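Plasmin and fibronectin-binding protein A (Streptococcus pneumoniae, PDB 4MR0) acts as a fibronectin-dependent surface adhesin and invasin that binds human fibronectin, plasmin, plasminogen and serum albumin. Local coordinates at residues E344-Q354 and N373-F384. Sequence-based numbering, arbitrary orientation.
Sequences ELVTAIGTHYQ and NMMYAGVRFTGF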
# COMPACT_ATOMS: atom_id res chain seq x y z
N GLU A 344 -2.77 13.08 5.98
CA GLU A 344 -2.05 11.83 5.86
C GLU A 344 -2.76 10.83 4.94
O GLU A 344 -3.99 10.82 4.86
CB GLU A 344 -1.84 11.20 7.24
CG GLU A 344 -1.11 12.09 8.25
CD GLU A 344 -2.02 13.07 8.98
OE1 GLU A 344 -3.24 13.12 8.67
OE2 GLU A 344 -1.53 13.80 9.86
N LEU A 345 -1.98 10.00 4.26
CA LEU A 345 -2.53 8.99 3.36
C LEU A 345 -3.37 8.03 4.22
O LEU A 345 -3.11 7.89 5.42
CB LEU A 345 -1.40 8.20 2.69
CG LEU A 345 -0.20 9.00 2.16
CD1 LEU A 345 0.81 8.03 1.55
CD2 LEU A 345 -0.65 10.02 1.13
N VAL A 346 -4.36 7.40 3.61
CA VAL A 346 -5.21 6.46 4.34
C VAL A 346 -4.48 5.11 4.46
O VAL A 346 -4.28 4.59 5.56
CB VAL A 346 -6.56 6.25 3.61
CG1 VAL A 346 -7.41 5.22 4.34
CG2 VAL A 346 -7.30 7.59 3.53
N THR A 347 -4.07 4.57 3.32
CA THR A 347 -3.35 3.31 3.26
C THR A 347 -2.20 3.53 2.28
O THR A 347 -2.43 3.90 1.13
CB THR A 347 -4.25 2.17 2.73
OG1 THR A 347 -5.28 1.91 3.69
CG2 THR A 347 -3.45 0.90 2.50
N ALA A 348 -0.97 3.32 2.72
CA ALA A 348 0.16 3.55 1.84
C ALA A 348 0.29 2.53 0.70
O ALA A 348 0.43 2.91 -0.46
CB ALA A 348 1.47 3.59 2.64
N ILE A 349 0.22 1.25 1.04
CA ILE A 349 0.41 0.20 0.04
C ILE A 349 -0.51 -0.99 0.24
O ILE A 349 -0.76 -1.41 1.37
CB ILE A 349 1.86 -0.36 0.10
CG1 ILE A 349 2.87 0.78 0.00
CG2 ILE A 349 2.09 -1.37 -1.03
CD1 ILE A 349 4.30 0.36 0.36
N GLY A 350 -1.00 -1.55 -0.87
CA GLY A 350 -1.83 -2.74 -0.75
C GLY A 350 -2.88 -2.88 -1.83
O GLY A 350 -2.73 -2.37 -2.93
N THR A 351 -3.94 -3.60 -1.50
CA THR A 351 -5.06 -3.77 -2.41
C THR A 351 -6.23 -4.31 -1.60
O THR A 351 -6.06 -4.75 -0.46
CB THR A 351 -4.72 -4.71 -3.60
OG1 THR A 351 -5.72 -4.54 -4.62
CG2 THR A 351 -4.66 -6.16 -3.16
N HIS A 352 -7.42 -4.27 -2.18
CA HIS A 352 -8.62 -4.68 -1.46
C HIS A 352 -9.58 -5.52 -2.29
O HIS A 352 -10.78 -5.53 -2.01
CB HIS A 352 -9.35 -3.42 -1.04
CG HIS A 352 -9.62 -2.50 -2.20
ND1 HIS A 352 -8.68 -1.59 -2.65
CD2 HIS A 352 -10.67 -2.41 -3.04
CE1 HIS A 352 -9.15 -0.98 -3.73
NE2 HIS A 352 -10.36 -1.46 -3.99
N TYR A 353 -9.08 -6.22 -3.29
CA TYR A 353 -9.97 -6.99 -4.14
C TYR A 353 -9.33 -8.23 -4.75
O TYR A 353 -8.17 -8.21 -5.14
CB TYR A 353 -10.47 -6.06 -5.26
CG TYR A 353 -11.34 -6.70 -6.31
CD1 TYR A 353 -12.66 -7.06 -6.04
CD2 TYR A 353 -10.86 -6.90 -7.61
CE1 TYR A 353 -13.48 -7.60 -7.03
CE2 TYR A 353 -11.67 -7.45 -8.60
CZ TYR A 353 -12.98 -7.79 -8.31
OH TYR A 353 -13.78 -8.32 -9.30
N GLN A 354 -10.12 -9.29 -4.84
CA GLN A 354 -9.68 -10.55 -5.43
C GLN A 354 -10.91 -11.41 -5.70
O GLN A 354 -11.92 -11.27 -5.03
CB GLN A 354 -8.70 -11.30 -4.51
CG GLN A 354 -9.33 -11.91 -3.26
CD GLN A 354 -8.35 -12.80 -2.50
OE1 GLN A 354 -8.03 -12.55 -1.33
NE2 GLN A 354 -7.88 -13.86 -3.15
N ASN A 373 2.40 8.17 10.14
CA ASN A 373 1.06 8.48 10.61
C ASN A 373 -0.08 8.27 9.61
O ASN A 373 -0.88 9.18 9.37
CB ASN A 373 1.04 9.94 11.13
CG ASN A 373 -0.11 10.22 12.09
OD1 ASN A 373 -0.40 9.41 12.98
ND2 ASN A 373 -0.76 11.37 11.92
N MET A 374 -0.15 7.08 9.01
CA MET A 374 -1.22 6.77 8.06
C MET A 374 -2.53 6.72 8.84
O MET A 374 -2.54 6.39 10.03
CB MET A 374 -0.98 5.42 7.38
CG MET A 374 -0.33 5.51 5.98
SD MET A 374 1.32 6.20 5.84
CE MET A 374 0.95 8.00 5.88
N MET A 375 -3.64 7.03 8.18
CA MET A 375 -4.95 7.03 8.82
C MET A 375 -5.51 5.63 9.09
O MET A 375 -6.20 5.41 10.09
CB MET A 375 -5.94 7.83 7.97
CG MET A 375 -7.36 7.86 8.52
SD MET A 375 -8.49 8.77 7.42
CE MET A 375 -9.10 7.48 6.46
N TYR A 376 -5.20 4.68 8.21
CA TYR A 376 -5.72 3.34 8.39
C TYR A 376 -4.68 2.23 8.45
O TYR A 376 -4.78 1.32 9.28
CB TYR A 376 -6.72 3.04 7.26
CG TYR A 376 -7.46 1.73 7.42
CD1 TYR A 376 -7.91 1.30 8.67
CD2 TYR A 376 -7.76 0.94 6.31
CE1 TYR A 376 -8.63 0.12 8.81
CE2 TYR A 376 -8.48 -0.25 6.44
CZ TYR A 376 -8.91 -0.65 7.69
OH TYR A 376 -9.62 -1.82 7.84
N ALA A 377 -3.67 2.32 7.59
CA ALA A 377 -2.64 1.29 7.58
C ALA A 377 -1.47 1.65 6.68
O ALA A 377 -1.62 2.38 5.70
CB ALA A 377 -3.25 -0.02 7.11
N GLY A 378 -0.30 1.14 7.03
CA GLY A 378 0.86 1.39 6.21
C GLY A 378 0.78 0.39 5.06
O GLY A 378 1.01 0.72 3.89
N VAL A 379 0.41 -0.84 5.42
CA VAL A 379 0.29 -1.94 4.46
C VAL A 379 -0.97 -2.76 4.74
O VAL A 379 -1.13 -3.29 5.84
CB VAL A 379 1.53 -2.87 4.55
CG1 VAL A 379 1.40 -4.03 3.58
CG2 VAL A 379 2.80 -2.07 4.28
N ARG A 380 -1.86 -2.86 3.76
CA ARG A 380 -3.08 -3.63 3.92
C ARG A 380 -3.41 -4.31 2.60
O ARG A 380 -3.45 -3.66 1.55
CB ARG A 380 -4.24 -2.72 4.34
CG ARG A 380 -5.60 -3.42 4.34
CD ARG A 380 -6.66 -2.53 4.99
NE ARG A 380 -7.99 -3.13 4.97
CZ ARG A 380 -8.85 -3.05 3.96
NH1 ARG A 380 -8.52 -2.39 2.86
NH2 ARG A 380 -10.04 -3.61 4.05
N PHE A 381 -3.65 -5.62 2.65
CA PHE A 381 -3.92 -6.35 1.42
C PHE A 381 -4.63 -7.68 1.61
O PHE A 381 -4.58 -8.28 2.69
CB PHE A 381 -2.60 -6.62 0.69
CG PHE A 381 -1.62 -7.43 1.50
CD1 PHE A 381 -0.78 -6.82 2.43
CD2 PHE A 381 -1.57 -8.82 1.37
CE1 PHE A 381 0.09 -7.58 3.22
CE2 PHE A 381 -0.70 -9.59 2.16
CZ PHE A 381 0.13 -8.97 3.09
N THR A 382 -5.27 -8.14 0.54
CA THR A 382 -5.93 -9.44 0.51
C THR A 382 -5.57 -10.00 -0.87
O THR A 382 -5.57 -9.26 -1.85
CB THR A 382 -7.48 -9.36 0.64
OG1 THR A 382 -8.04 -10.68 0.56
CG2 THR A 382 -8.09 -8.51 -0.48
N GLY A 383 -5.25 -11.28 -0.94
CA GLY A 383 -4.90 -11.86 -2.22
C GLY A 383 -3.47 -11.71 -2.70
O GLY A 383 -3.24 -11.53 -3.90
N PHE A 384 -2.50 -11.76 -1.79
CA PHE A 384 -1.08 -11.67 -2.16
C PHE A 384 -0.43 -13.01 -1.79
O PHE A 384 -0.88 -13.68 -0.87
CB PHE A 384 -0.34 -10.58 -1.38
CG PHE A 384 -0.51 -9.18 -1.93
CD1 PHE A 384 -1.35 -8.93 -3.01
CD2 PHE A 384 0.15 -8.11 -1.33
CE1 PHE A 384 -1.53 -7.63 -3.49
CE2 PHE A 384 -0.01 -6.81 -1.80
CZ PHE A 384 -0.86 -6.57 -2.88
O HOH W 1 1.07 13.77 10.60
O HOH W 2 -6.79 0.21 2.67
O HOH W 3 -5.32 -9.68 -5.04
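Met-374 runs alongside Leu-345 and reaches into the interior of a right-handed parallel beta-helix, where 344-354 and 373-384 are equivalent stretches of successive coils. Its CB and CG lie 3.8 and 3.7 Å from Leu-345 O, with CG also 4.0 Å from Ala-348 N; SD then meets the Ala-348 methyl, and bends at chi2 (63°) and chi3 (-80°) bring CE to Leu-345 CB, 4.0 Å away. Phe-336 of strand 329-337 also packs against Met-374, Leu-345 and Ala-348. The backbones pair in parallel register, Thr-347 with Ala-377 and Ile-349 with Val-379. Val-346 O accepts two amides, Tyr-376 N at 2.8 Å on a lone pair and Ala-377 N at 3.1 Å. On the outer side, the extended chain of Arg-380 carries NH1 to His-352 CB and to a water shared with Thr-347 OG1. At one end Thr-382 OG1 donates to Gln-354 OE1 (2.7 Å), in the amide plane, while Gln-354 NE2 reaches Asp-426 O. At the other, a weak Asn-373 ND2 to Glu-344 OE2 bond is supplemented by a bridging water; Lys-397 N holds Asn-373 OD1, and Val-403 N binds OE2. Main-chain bonds thus set the coil stacking, while both polar ends also depend on residues beyond this pair.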